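Local atomic coordinates of Lin0012 protein (PDB entry 3K17), a protein that probably phosphorylates phosphomevalonate at the expense of ATP, as a GHMP-family kinase of the mevalonate route to isopentenyl diphosphate. Residues V23-S26 and G27-A30; T176-Q180 and E181-H185. All blocks are in the same frame, centred on the assembly; numbering follows the deposited sequence.

Contact 1 (V23-S26 and G27-A30); sequences VVES and GHTA
Glu25 and His28 close a type II beta turn, in which His28 N donates to Glu25 O at 3.1 Å and brings the chain round from the end of a 3-10 segment at Val23 and Val24 into the strand that starts at Thr29. Gly27 is third in the turn with phi 69°, a backbone shape that glycine, having no beta carbon, adopts easily. The imidazole of His28 then folds back over the turn. Its ND1 gives a nearly straight hydrogen bond to Ser26 O (3.0 Å, 168° at the hydrogen); the acceptor lies in the ring plane, while the donor stands above the carbonyl plane. Across one face of the same ring lies Glu25 CB, 3.6 Å from the ring centroid and displaced toward the rim, a CH-pi contact. His28 CG lies anti to its own carbonyl carbon (chi1 -77°), which swings the ring back over Glu25. The Glu25 chain bends at chi2 and carries its carboxylate away from the ring to a salt bridge with Lys237 and a hydrogen bond with Tyr244. At the buried end, Val23 CG2 meets Ala30 CB at 3.5 Å, two small apolar groups packing beside Tyr16 of strand 7-18. The whole is a type II beta turn, reinforced by a side-chain-to-backbone hydrogen bond, in the connection between the antiparallel strands 7-18 and 29-35.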
ATOM      1  N   VAL A  23       4.826 -29.175  27.300  1.00 21.45           N
ATOM      2  CA  VAL A  23       3.719 -28.469  27.916  1.00 19.84           C
ATOM      3  C   VAL A  23       2.830 -27.712  26.926  1.00 21.94           C
ATOM      4  O   VAL A  23       1.683 -27.410  27.241  1.00 21.01           O
ATOM      5  CB  VAL A  23       4.227 -27.505  29.026  1.00 20.53           C
ATOM      6  CG1 VAL A  23       4.959 -26.313  28.412  1.00 19.65           C
ATOM      7  CG2 VAL A  23       3.067 -27.056  29.887  1.00 21.23           C
ATOM      8  N   VAL A  24       3.336 -27.420  25.729  1.00 22.41           N
ATOM      9  CA  VAL A  24       2.512 -26.711  24.754  1.00 25.01           C
ATOM     10  C   VAL A  24       1.376 -27.624  24.302  1.00 24.21           C
ATOM     11  O   VAL A  24       0.333 -27.155  23.862  1.00 24.64           O
ATOM     12  CB  VAL A  24       3.326 -26.249  23.508  1.00 25.57           C
ATOM     13  CG1 VAL A  24       4.544 -25.450  23.950  1.00 25.88           C
ATOM     14  CG2 VAL A  24       3.751 -27.448  22.675  1.00 28.32           C
ATOM     15  N   GLU A  25       1.580 -28.932  24.426  1.00 25.97           N
ATOM     16  CA  GLU A  25       0.556 -29.902  24.040  1.00 23.90           C
ATOM     17  C   GLU A  25      -0.562 -29.904  25.073  1.00 25.05           C
ATOM     18  O   GLU A  25      -0.307 -29.876  26.279  1.00 23.75           O
ATOM     19  CB  GLU A  25       1.155 -31.309  23.934  1.00 26.26           C
ATOM     20  CG  GLU A  25       2.275 -31.465  22.898  1.00 27.85           C
ATOM     21  CD  GLU A  25       1.857 -31.041  21.502  1.00 30.41           C
ATOM     22  OE1 GLU A  25       0.649 -31.097  21.192  1.00 32.35           O
ATOM     23  OE2 GLU A  25       2.741 -30.664  20.706  1.00 34.41           O
ATOM     24  N   SER A  26      -1.803 -29.944  24.594  1.00 24.61           N
ATOM     25  CA  SER A  26      -2.965 -29.943  25.469  1.00 25.46           C
ATOM     26  C   SER A  26      -2.888 -31.067  26.497  1.00 26.06           C
ATOM     27  O   SER A  26      -2.386 -32.148  26.213  1.00 25.37           O
ATOM     28  CB  SER A  26      -4.246 -30.096  24.643  1.00 26.02           C
ATOM     29  OG  SER A  26      -4.372 -29.045  23.695  1.00 31.85           O
ATOM     30  N   GLY A  27      -3.379 -30.800  27.700  1.00 26.32           N
ATOM     31  CA  GLY A  27      -3.372 -31.820  28.733  1.00 26.26           C
ATOM     32  C   GLY A  27      -2.015 -32.210  29.286  1.00 25.56           C
ATOM     33  O   GLY A  27      -1.935 -33.051  30.181  1.00 24.69           O
ATOM     34  N   HIS A  28      -0.941 -31.627  28.762  1.00 25.39           N
ATOM     35  CA  HIS A  28       0.380 -31.959  29.276  1.00 22.87           C
ATOM     36  C   HIS A  28       0.711 -31.076  30.469  1.00 23.13           C
ATOM     37  O   HIS A  28       0.184 -29.964  30.607  1.00 22.28           O
ATOM     38  CB  HIS A  28       1.435 -31.837  28.177  1.00 24.84           C
ATOM     39  CG  HIS A  28       1.436 -32.991  27.224  1.00 24.37           C
ATOM     40  ND1 HIS A  28       0.357 -33.297  26.423  1.00 26.50           N
ATOM     41  CD2 HIS A  28       2.382 -33.920  26.951  1.00 24.49           C
ATOM     42  CE1 HIS A  28       0.641 -34.362  25.694  1.00 25.52           C
ATOM     43  NE2 HIS A  28       1.863 -34.760  25.996  1.00 23.88           N
ATOM     44  N   THR A  29       1.590 -31.567  31.334  1.00 22.27           N
ATOM     45  CA  THR A  29       1.917 -30.838  32.547  1.00 23.25           C
ATOM     46  C   THR A  29       3.360 -30.379  32.723  1.00 23.10           C
ATOM     47  O   THR A  29       4.308 -31.061  32.323  1.00 24.31           O
ATOM     48  CB  THR A  29       1.524 -31.683  33.788  1.00 21.96           C
ATOM     49  OG1 THR A  29       0.161 -32.103  33.665  1.00 22.81           O
ATOM     50  CG2 THR A  29       1.670 -30.871  35.059  1.00 21.54           C
ATOM     51  N   ALA A  30       3.510 -29.214  33.344  1.00 20.74           N
ATOM     52  CA  ALA A  30       4.826 -28.661  33.634  1.00 19.93           C
ATOM     53  C   ALA A  30       4.840 -28.150  35.064  1.00 17.81           C
ATOM     54  O   ALA A  30       3.790 -27.853  35.639  1.00 19.70           O
ATOM     55  CB  ALA A  30       5.163 -27.516  32.670  1.00 19.25           C
TER

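Contact 2 (T176-Q180 and E181-H185); sequences TTFDQ and EWVKH
Asp179 stands at the N-cap of helix 180-187, and after it the first turns are closed by the hydrogen bonds Val183 N to Asp179 O (3.1 Å) and Lys184 N to Gln180 O (3.0 Å). The aspartate side chain deals with an amide in the first turn, where the usual i-4 carbonyl partner lies before the helix: OD1 accepts from Trp182 N at 3.0 Å, with the N-H standing well above the carboxylate plane. With CG anti to the backbone N (chi1 -168°), the carboxylate folds forward over the helix start, and Asp179 CG comes to 3.3 Å from Trp182 CB. This is a classical N-cap, and a carboxylate suits it twice over, as an acceptor for the amide and as a negative charge that probably interacts well with the positive end of the helix dipole. The indole of Trp182 leads off toward Trp194 and Trp200, while Arg186 makes a cation-pi contact with it. On the buried side, Phe178 CD1 touches Val183 CG2 at 3.5 Å, the two side chains crossing at about a right angle; Leu153 of helix 141-156 packs against both, so an aromatic ring and a branched aliphatic suit this apolar flank. Gln180 bends at chi2 and sends NE2 to Gly159 O and Val24 O, whereas its OE1 is buried without a polar partner in the model and lies 4.0 Å from Lys184 CE. The extended Lys184 chain runs past the carbonyl of Gln180, its CG 3.4 Å from Gln180 O.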
ATOM      1  N   THR A 176      -1.249 -27.817  34.083  1.00 18.33           N
ATOM      2  CA  THR A 176      -1.682 -28.721  33.031  1.00 19.59           C
ATOM      3  C   THR A 176      -2.451 -27.930  31.981  1.00 20.41           C
ATOM      4  O   THR A 176      -3.554 -27.434  32.225  1.00 22.72           O
ATOM      5  CB  THR A 176      -2.564 -29.851  33.585  1.00 21.30           C
ATOM      6  OG1 THR A 176      -1.824 -30.583  34.566  1.00 19.06           O
ATOM      7  CG2 THR A 176      -2.987 -30.792  32.462  1.00 19.43           C
ATOM      8  N   THR A 177      -1.847 -27.837  30.805  1.00 22.84           N
ATOM      9  CA  THR A 177      -2.382 -27.083  29.681  1.00 22.48           C
ATOM     10  C   THR A 177      -3.808 -27.422  29.275  1.00 23.65           C
ATOM     11  O   THR A 177      -4.158 -28.588  29.102  1.00 25.08           O
ATOM     12  CB  THR A 177      -1.463 -27.250  28.454  1.00 21.37           C
ATOM     13  OG1 THR A 177      -0.100 -27.045  28.857  1.00 20.01           O
ATOM     14  CG2 THR A 177      -1.834 -26.242  27.363  1.00 20.95           C
ATOM     15  N   PHE A 178      -4.621 -26.382  29.111  1.00 21.78           N
ATOM     16  CA  PHE A 178      -6.009 -26.537  28.704  1.00 21.36           C
ATOM     17  C   PHE A 178      -6.055 -27.014  27.258  1.00 20.95           C
ATOM     18  O   PHE A 178      -5.034 -27.030  26.569  1.00 22.66           O
ATOM     19  CB  PHE A 178      -6.739 -25.197  28.845  1.00 21.00           C
ATOM     20  CG  PHE A 178      -6.093 -24.068  28.075  1.00 20.77           C
ATOM     21  CD1 PHE A 178      -6.289 -23.936  26.704  1.00 21.52           C
ATOM     22  CD2 PHE A 178      -5.292 -23.137  28.728  1.00 18.88           C
ATOM     23  CE1 PHE A 178      -5.694 -22.882  25.989  1.00 23.24           C
ATOM     24  CE2 PHE A 178      -4.691 -22.084  28.023  1.00 22.53           C
ATOM     25  CZ  PHE A 178      -4.894 -21.959  26.656  1.00 22.49           C
ATOM     26  N   ASP A 179      -7.240 -27.401  26.798  1.00 23.60           N
ATOM     27  CA  ASP A 179      -7.407 -27.881  25.431  1.00 23.64           C
ATOM     28  C   ASP A 179      -7.292 -26.706  24.463  1.00 24.08           C
ATOM     29  O   ASP A 179      -8.260 -25.987  24.221  1.00 20.40           O
ATOM     30  CB  ASP A 179      -8.770 -28.552  25.272  1.00 25.57           C
ATOM     31  CG  ASP A 179      -8.884 -29.330  23.977  1.00 26.97           C
ATOM     32  OD1 ASP A 179      -8.333 -28.874  22.953  1.00 23.27           O
ATOM     33  OD2 ASP A 179      -9.538 -30.392  23.984  1.00 31.73           O
ATOM     34  N   GLN A 180      -6.093 -26.536  23.915  1.00 25.50           N
ATOM     35  CA  GLN A 180      -5.767 -25.453  22.990  1.00 27.34           C
ATOM     36  C   GLN A 180      -6.707 -25.315  21.796  1.00 27.23           C
ATOM     37  O   GLN A 180      -7.216 -24.229  21.515  1.00 25.08           O
ATOM     38  CB  GLN A 180      -4.338 -25.643  22.481  1.00 30.41           C
ATOM     39  CG  GLN A 180      -3.273 -25.588  23.573  1.00 33.34           C
ATOM     40  CD  GLN A 180      -2.565 -24.244  23.630  1.00 32.24           C
ATOM     41  OE1 GLN A 180      -3.202 -23.201  23.629  1.00 37.01           O
ATOM     42  NE2 GLN A 180      -1.241 -24.272  23.685  1.00 33.97           N
ATOM     43  N   GLU A 181      -6.916 -26.420  21.091  1.00 26.78           N
ATOM     44  CA  GLU A 181      -7.775 -26.437  19.918  1.00 29.90           C
ATOM     45  C   GLU A 181      -9.213 -26.091  20.308  1.00 28.14           C
ATOM     46  O   GLU A 181      -9.922 -25.393  19.578  1.00 28.84           O
ATOM     47  CB  GLU A 181      -7.721 -27.820  19.271  1.00 33.70           C
ATOM     48  CG  GLU A 181      -7.916 -27.810  17.775  1.00 42.47           C
ATOM     49  CD  GLU A 181      -7.906 -29.206  17.181  1.00 47.48           C
ATOM     50  OE1 GLU A 181      -8.762 -30.029  17.576  1.00 49.72           O
ATOM     51  OE2 GLU A 181      -7.038 -29.479  16.322  1.00 51.06           O
ATOM     52  N   TRP A 182      -9.631 -26.583  21.469  1.00 24.77           N
ATOM     53  CA  TRP A 182     -10.973 -26.329  21.976  1.00 23.68           C
ATOM     54  C   TRP A 182     -11.179 -24.821  22.130  1.00 22.27           C
ATOM     55  O   TRP A 182     -12.215 -24.285  21.758  1.00 20.33           O
ATOM     56  CB  TRP A 182     -11.141 -27.020  23.329  1.00 22.58           C
ATOM     57  CG  TRP A 182     -12.502 -26.905  23.933  1.00 23.38           C
ATOM     58  CD1 TRP A 182     -13.562 -27.751  23.743  1.00 25.52           C
ATOM     59  CD2 TRP A 182     -12.946 -25.910  24.860  1.00 24.10           C
ATOM     60  NE1 TRP A 182     -14.637 -27.342  24.501  1.00 24.63           N
ATOM     61  CE2 TRP A 182     -14.284 -26.215  25.196  1.00 24.44           C
ATOM     62  CE3 TRP A 182     -12.341 -24.787  25.443  1.00 22.50           C
ATOM     63  CZ2 TRP A 182     -15.026 -25.440  26.091  1.00 25.86           C
ATOM     64  CZ3 TRP A 182     -13.077 -24.019  26.331  1.00 20.80           C
ATOM     65  CH2 TRP A 182     -14.407 -24.349  26.648  1.00 24.02           C
ATOM     66  N   VAL A 183     -10.171 -24.141  22.673  1.00 22.79           N
ATOM     67  CA  VAL A 183     -10.241 -22.700  22.883  1.00 20.95           C
ATOM     68  C   VAL A 183     -10.209 -21.897  21.590  1.00 20.94           C
ATOM     69  O   VAL A 183     -11.083 -21.062  21.343  1.00 19.31           O
ATOM     70  CB  VAL A 183      -9.079 -22.209  23.777  1.00 21.65           C
ATOM     71  CG1 VAL A 183      -9.030 -20.682  23.777  1.00 20.41           C
ATOM     72  CG2 VAL A 183      -9.264 -22.722  25.205  1.00 18.53           C
ATOM     73  N   LYS A 184      -9.197 -22.150  20.768  1.00 21.00           N
ATOM     74  CA  LYS A 184      -9.036 -21.425  19.517  1.00 21.70           C
ATOM     75  C   LYS A 184     -10.246 -21.503  18.598  1.00 21.76           C
ATOM     76  O   LYS A 184     -10.642 -20.496  18.019  1.00 22.89           O
ATOM     77  CB  LYS A 184      -7.784 -21.920  18.788  1.00 22.84           C
ATOM     78  CG  LYS A 184      -6.490 -21.608  19.538  1.00 25.88           C
ATOM     79  CD  LYS A 184      -5.289 -22.300  18.909  1.00 29.39           C
ATOM     80  CE  LYS A 184      -4.067 -22.208  19.808  1.00 32.09           C
ATOM     81  NZ  LYS A 184      -2.859 -22.807  19.172  1.00 33.59           N
ATOM     82  N   HIS A 185     -10.835 -22.688  18.462  1.00 22.89           N
ATOM     83  CA  HIS A 185     -12.000 -22.853  17.597  1.00 22.41           C
ATOM     84  C   HIS A 185     -13.158 -22.000  18.075  1.00 22.70           C
ATOM     85  O   HIS A 185     -13.823 -21.339  17.281  1.00 24.29           O
ATOM     86  CB  HIS A 185     -12.444 -24.317  17.561  1.00 24.68           C
ATOM     87  CG  HIS A 185     -11.470 -25.231  16.885  1.00 25.16           C
ATOM     88  ND1 HIS A 185     -11.636 -26.600  16.854  1.00 27.98           N
ATOM     89  CD2 HIS A 185     -10.324 -24.976  16.213  1.00 26.13           C
ATOM     90  CE1 HIS A 185     -10.633 -27.147  16.190  1.00 26.93           C
ATOM     91  NE2 HIS A 185      -9.823 -26.184  15.791  1.00 26.69           N
TER

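Contacts 1 and 2 each join a loop to the regular element that follows it, a strand in contact 1 and a helix in contact 2, and both are partly buried. Their centres lie about 10 Å apart. Strands 29-35 and 172-176 pair antiparallel, and where they meet Thr29 OG1 and Thr176 OG1 probably share a hydrogen bond; Ser26 OG accepts from Gln180 N, so contact 1 also bonds to the first residue of helix 180-187. The polar chemistry differs: a histidine ties a backbone carbonyl in contact 1, whereas a carboxylate receives a helix amide in contact 2. Each also has a buried apolar pair, aliphatic in contact 1 and partly aromatic in contact 2.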